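Local coordinates for protein 2-methyl-aconitate isomerase (Shewanella oneidensis, PDB 5K87) that catalyses the cis-trans isomerization of 2-methyl-aconitate, a step in propionate breakdown through the 2-methylcitrate cycle, at residues N202-L207 against N216-N221; P225-N230 against L264-I269. The protein carries 1 engineered substitution. All coordinates share one frame; numbering follows the deposited sequence. Where two conformers were deposited one is given.

How the contacts relate
Contact 1 (202-207 with 216-221) joins the two strands of a beta hairpin, and the loop leading into it, and is partly buried, whereas contact 2 (225-230 with 264-269) is a smaller, buried packing of a strand against the end of a helix. Their centres lie about 7 Å apart, and they share a sheet: strand 213-221 pairs with strand 225-230 through bonds such as F228 N to T218 O, 2.8 Å. Their chemistry differs with place. At the outer strand of contact 1, main-chain pairing, a hydroxyl, a carboxylate and a water do the work; in contact 2, aliphatic and thioether groups simply pack together. M219 of strand 213-221 and M266 at the C-terminal end of helix 249-266, one from each contact, touch.

Contact 1. Residues N202-L207 against N216-N221; sequences NLVDVL and NATMIN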
loop_
_atom_site.group_PDB
_atom_site.type_symbol
_atom_site.label_atom_id
_atom_site.label_comp_id
_atom_site.label_asym_id
_atom_site.label_seq_id
_atom_site.Cartn_x
_atom_site.Cartn_y
_atom_site.Cartn_z
ATOM N N ASN A 202 -32.069 13.231 19.438
ATOM C CA ASN A 202 -32.992 13.039 18.321
ATOM C C ASN A 202 -32.535 11.921 17.394
ATOM O O ASN A 202 -31.331 11.741 17.177
ATOM C CB ASN A 202 -33.123 14.330 17.515
ATOM C CG ASN A 202 -33.504 15.515 18.376
ATOM O OD1 ASN A 202 -34.405 15.423 19.208
ATOM N ND2 ASN A 202 -32.807 16.632 18.191
ATOM N N LEU A 203 -33.495 11.189 16.838
ATOM C CA LEU A 203 -33.207 10.126 15.878
ATOM C C LEU A 203 -32.715 10.717 14.568
ATOM O O LEU A 203 -31.849 10.143 13.904
ATOM C CB LEU A 203 -34.460 9.295 15.612
ATOM C CG LEU A 203 -35.032 8.555 16.816
ATOM C CD1 LEU A 203 -36.261 7.754 16.417
ATOM C CD2 LEU A 203 -33.965 7.661 17.417
ATOM N N VAL A 204 -33.299 11.847 14.185
ATOM C CA VAL A 204 -32.877 12.587 13.008
ATOM C C VAL A 204 -32.756 14.055 13.387
ATOM O O VAL A 204 -33.465 14.544 14.269
ATOM C CB VAL A 204 -33.861 12.431 11.824
ATOM C CG1 VAL A 204 -34.034 10.958 11.456
ATOM C CG2 VAL A 204 -35.203 13.077 12.140
ATOM N N ASP A 205 -31.844 14.753 12.727
ATOM C CA ASP A 205 -31.664 16.168 12.953
ATOM C C ASP A 205 -31.546 16.851 11.613
ATOM O O ASP A 205 -31.365 16.199 10.584
ATOM C CB ASP A 205 -30.400 16.426 13.771
ATOM C CG ASP A 205 -30.559 16.043 15.225
ATOM O OD1 ASP A 205 -31.184 16.820 15.977
ATOM O OD2 ASP A 205 -30.060 14.970 15.623
ATOM N N VAL A 206 -31.679 18.169 11.626
ATOM C CA VAL A 206 -31.360 18.951 10.449
ATOM C C VAL A 206 -30.014 19.601 10.704
ATOM O O VAL A 206 -29.874 20.442 11.591
ATOM C CB VAL A 206 -32.421 20.018 10.149
ATOM C CG1 VAL A 206 -32.011 20.830 8.930
ATOM C CG2 VAL A 206 -33.771 19.362 9.917
ATOM N N LEU A 207 -29.020 19.200 9.925
ATOM C CA LEU A 207 -27.673 19.717 10.088
ATOM C C LEU A 207 -27.502 20.971 9.238
ATOM O O LEU A 207 -27.467 20.898 8.011
ATOM C CB LEU A 207 -26.661 18.641 9.694
ATOM C CG LEU A 207 -25.232 18.722 10.222
ATOM C CD1 LEU A 207 -25.193 19.026 11.717
ATOM C CD2 LEU A 207 -24.513 17.413 9.916
ATOM N N ASN A 216 -30.520 16.565 6.402
ATOM C CA ASN A 216 -31.058 15.643 7.391
ATOM C C ASN A 216 -29.960 14.665 7.752
ATOM O O ASN A 216 -29.240 14.187 6.879
ATOM C CB ASN A 216 -32.279 14.893 6.866
ATOM C CG ASN A 216 -33.568 15.662 7.076
ATOM O OD1 ASN A 216 -34.076 15.750 8.194
ATOM N ND2 ASN A 216 -34.104 16.217 6.003
ATOM N N ALA A 217 -29.821 14.396 9.040
ATOM C CA ALA A 217 -28.743 13.542 9.501
ATOM C C ALA A 217 -29.162 12.749 10.715
ATOM O O ALA A 217 -29.926 13.231 11.554
ATOM C CB ALA A 217 -27.517 14.378 9.823
ATOM N N THR A 218 -28.661 11.524 10.806
ATOM C CA THR A 218 -28.706 10.792 12.056
ATOM C C THR A 218 -27.301 10.756 12.625
ATOM O O THR A 218 -26.356 10.337 11.953
ATOM C CB THR A 218 -29.227 9.360 11.883
ATOM O OG1 THR A 218 -30.632 9.404 11.618
ATOM C CG2 THR A 218 -28.990 8.559 13.152
ATOM N N MET A 219 -27.161 11.229 13.849
ATOM C CA MET A 219 -25.886 11.231 14.539
ATOM C C MET A 219 -25.966 10.239 15.681
ATOM O O MET A 219 -26.747 10.409 16.623
ATOM C CB MET A 219 -25.579 12.641 15.036
ATOM C CG MET A 219 -25.186 13.572 13.893
ATOM S SD MET A 219 -25.221 15.340 14.245
ATOM C CE MET A 219 -26.983 15.644 14.180
ATOM N N ILE A 220 -25.173 9.183 15.573
ATOM C CA ILE A 220 -25.233 8.090 16.526
ATOM C C ILE A 220 -23.845 7.773 17.063
ATOM O O ILE A 220 -22.847 7.886 16.348
ATOM C CB ILE A 220 -25.880 6.843 15.877
ATOM C CG1 ILE A 220 -26.200 5.778 16.925
ATOM C CG2 ILE A 220 -25.009 6.285 14.750
ATOM C CD1 ILE A 220 -27.039 4.637 16.386
ATOM N N ASN A 221 -23.775 7.401 18.333
ATOM C CA ASN A 221 -22.515 6.994 18.920
ATOM C C ASN A 221 -22.628 5.540 19.347
ATOM O O ASN A 221 -23.025 5.235 20.475
ATOM C CB ASN A 221 -22.137 7.891 20.093
ATOM C CG ASN A 221 -20.668 7.816 20.414
ATOM O OD1 ASN A 221 -19.995 6.846 20.055
ATOM N ND2 ASN A 221 -20.156 8.832 21.102
HETATM O O HOH W 1 -29.536 12.380 15.083
#
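The hydroxyl of T218 is held from two directions: OG1 donates to L203 O at 2.7 Å and receives the backbone N-H of L340. The bond to L203 O lies in the plane of that carbonyl, at a C=O...donor angle of 154°. With OG1 anti to the carbonyl carbon (chi1 -72°), the hydroxyl faces the loop that leads into strand 205-209, a place where a small side chain with both a donor and an acceptor fits. A valine here would probably leave L203 O and L340 N without the hydroxyl they share.

Beyond this bond the hairpin takes over. D205 and A217 form an antiparallel hydrogen-bonded pair, D205 N to A217 O at 2.7 Å and A217 N to D205 O at 2.8 Å. V206 and N216 follow as a non-hydrogen-bonded pair.

On the face that carries D205 and A217, the carboxylate ties down the incoming loop. N202 ND2 reaches D205 OD1 at 2.8 Å on its syn side, while OD2 takes a bond from a water, 2.7 Å from its O, and is also hydrogen-bonded to T200 OG1. That water also donates to N202 O and accepts from M219 N, which bridges the two segments where direct strand pairing has stopped. An aspartate suits the site because its two oxygens can serve these separate donors. M219 crosses the aspartate at about a right angle; a bend in its chain (chi3 -77°) lays CE 3.5 Å from D205 CB.

Strand 213-221 lies between strand 205-209 and strand 225-230, pairing antiparallel with both. Helix 249-266 covers the side of D205 and M219 through R265 and M266, while I220, on the other face, packs against helix 324-334.

Contact 2. Residues P225-N230 against L264-I269; sequences PTIFIN and LRMGLI
P225 CB is met by two side chains at once, L268 CD1 at 3.7 Å and M266 CE at 3.9 Å. The compact proline ring offers them a rigid apolar surface at the start of the strand. One step along the thioether, M266 SD lies 4.0 Å from I227 CG1, the two side chains crossing at a slant. A flexible methionine suits this spot: its bend at the sulfur (chi3 77°) turns CE back to P225 while SD stays beside the isoleucine. I227 presents CG1 rather than CG2 to the sulfur.

Behind this shell, the turn at the helix end sets the positions of M266 and L268. G267 closes a Schellman motif, with G267 N bonded to L264 O at 3.0 Å. Its positive phi of 84° would press a side chain against the preceding carbonyl oxygen, which explains the glycine. The turn lets residues on either side of it both reach P225.

The side chain of T226 points away from the helix end, packs on A329 of helix 324-334 and comes about 4 Å from that of the substrate-binding K283; its hydroxyl bonds I224 O. Strand 225-230 therefore separates two helices, with helix 249-266 over P225 and I227 and helix 324-334 under T226 and F228, while strands 213-221 and 283-288 flank it.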
loop_
_atom_site.group_PDB
_atom_site.type_symbol
_atom_site.label_atom_id
_atom_site.label_comp_id
_atom_site.label_asym_id
_atom_site.label_seq_id
_atom_site.Cartn_x
_atom_site.Cartn_y
_atom_site.Cartn_z
ATOM N N PRO A 225 -18.464 7.211 16.828
ATOM C CA PRO A 225 -19.429 8.280 16.536
ATOM C C PRO A 225 -19.535 8.479 15.029
ATOM O O PRO A 225 -18.500 8.596 14.356
ATOM C CB PRO A 225 -18.817 9.512 17.214
ATOM C CG PRO A 225 -17.886 8.970 18.240
ATOM C CD PRO A 225 -17.368 7.671 17.700
ATOM N N THR A 226 -20.761 8.498 14.508
ATOM C CA THR A 226 -20.994 8.510 13.072
ATOM C C THR A 226 -22.133 9.451 12.710
ATOM O O THR A 226 -23.173 9.481 13.387
ATOM C CB THR A 226 -21.330 7.086 12.550
ATOM O OG1 THR A 226 -20.289 6.180 12.935
ATOM C CG2 THR A 226 -21.443 7.083 11.038
ATOM N N ILE A 227 -21.930 10.217 11.646
ATOM C CA ILE A 227 -22.944 11.078 11.068
ATOM C C ILE A 227 -23.414 10.413 9.790
ATOM O O ILE A 227 -22.610 10.195 8.882
ATOM C CB ILE A 227 -22.340 12.437 10.686
ATOM C CG1 ILE A 227 -21.683 13.102 11.892
ATOM C CG2 ILE A 227 -23.397 13.330 10.078
ATOM C CD1 ILE A 227 -20.517 14.010 11.529
ATOM N N PHE A 228 -24.705 10.088 9.715
ATOM C CA PHE A 228 -25.303 9.541 8.506
ATOM C C PHE A 228 -26.173 10.593 7.821
ATOM O O PHE A 228 -27.029 11.206 8.459
ATOM C CB PHE A 228 -26.209 8.353 8.844
ATOM C CG PHE A 228 -25.481 7.140 9.341
ATOM C CD1 PHE A 228 -24.799 6.316 8.458
ATOM C CD2 PHE A 228 -25.511 6.800 10.681
ATOM C CE1 PHE A 228 -24.145 5.183 8.906
ATOM C CE2 PHE A 228 -24.859 5.673 11.137
ATOM C CZ PHE A 228 -24.176 4.862 10.248
ATOM N N ILE A 229 -25.967 10.796 6.529
ATOM C CA ILE A 229 -26.825 11.693 5.769
ATOM C C ILE A 229 -27.368 10.943 4.560
ATOM O O ILE A 229 -26.845 9.897 4.188
ATOM C CB ILE A 229 -26.066 12.966 5.357
ATOM C CG1 ILE A 229 -24.764 12.597 4.646
ATOM C CG2 ILE A 229 -25.770 13.829 6.586
ATOM C CD1 ILE A 229 -23.796 13.757 4.517
ATOM N N ASN A 230 -28.445 11.444 3.971
ATOM C CA ASN A 230 -29.020 10.808 2.799
ATOM C C ASN A 230 -28.196 11.117 1.555
ATOM O O ASN A 230 -27.872 12.280 1.291
ATOM C CB ASN A 230 -30.460 11.253 2.576
ATOM C CG ASN A 230 -31.414 10.679 3.605
ATOM O OD1 ASN A 230 -31.195 9.591 4.140
ATOM N ND2 ASN A 230 -32.484 11.416 3.890
ATOM N N LEU A 264 -19.505 19.184 15.898
ATOM C CA LEU A 264 -19.882 20.265 16.798
ATOM C C LEU A 264 -21.290 20.028 17.344
ATOM O O LEU A 264 -21.532 20.158 18.546
ATOM C CB LEU A 264 -19.813 21.601 16.058
ATOM C CG LEU A 264 -19.973 22.869 16.899
ATOM C CD1 LEU A 264 -18.824 22.985 17.879
ATOM C CD2 LEU A 264 -20.032 24.087 16.001
ATOM N N ARG A 265 -22.214 19.665 16.459
ATOM C CA ARG A 265 -23.596 19.415 16.858
ATOM C C ARG A 265 -23.702 18.258 17.855
ATOM O O ARG A 265 -24.562 18.270 18.743
ATOM C CB ARG A 265 -24.472 19.152 15.628
ATOM C CG ARG A 265 -25.947 18.957 15.936
ATOM C CD ARG A 265 -26.584 20.233 16.468
ATOM N NE ARG A 265 -27.938 19.994 16.955
ATOM C CZ ARG A 265 -28.227 19.635 18.201
ATOM N NH1 ARG A 265 -27.253 19.472 19.085
ATOM N NH2 ARG A 265 -29.488 19.435 18.562
ATOM N N MET A 266 -22.824 17.269 17.723
ATOM C CA MET A 266 -22.826 16.112 18.615
ATOM C C MET A 266 -22.190 16.416 19.958
ATOM O O MET A 266 -22.329 15.647 20.906
ATOM C CB MET A 266 -22.104 14.927 17.965
ATOM C CG MET A 266 -22.840 14.347 16.778
ATOM S SD MET A 266 -21.896 13.137 15.845
ATOM C CE MET A 266 -22.030 11.697 16.887
ATOM N N GLY A 267 -21.484 17.536 20.039
ATOM C CA GLY A 267 -20.784 17.900 21.255
ATOM C C GLY A 267 -19.422 17.243 21.380
ATOM O O GLY A 267 -18.823 17.234 22.455
ATOM N N LEU A 268 -18.916 16.692 20.280
ATOM C CA LEU A 268 -17.593 16.075 20.290
ATOM C C LEU A 268 -16.468 17.106 20.271
ATOM O O LEU A 268 -15.368 16.842 20.748
ATOM C CB LEU A 268 -17.437 15.117 19.110
ATOM C CG LEU A 268 -18.324 13.875 19.169
ATOM C CD1 LEU A 268 -18.276 13.161 17.827
ATOM C CD2 LEU A 268 -17.873 12.948 20.278
ATOM N N ILE A 269 -16.748 18.267 19.695
ATOM C CA ILE A 269 -15.808 19.379 19.698
ATOM C C ILE A 269 -16.572 20.616 20.122
ATOM O O ILE A 269 -17.796 20.652 20.030
ATOM C CB ILE A 269 -15.172 19.621 18.308
ATOM C CG1 ILE A 269 -16.249 19.906 17.258
ATOM C CG2 ILE A 269 -14.311 18.436 17.910
ATOM C CD1 ILE A 269 -15.701 20.157 15.860
#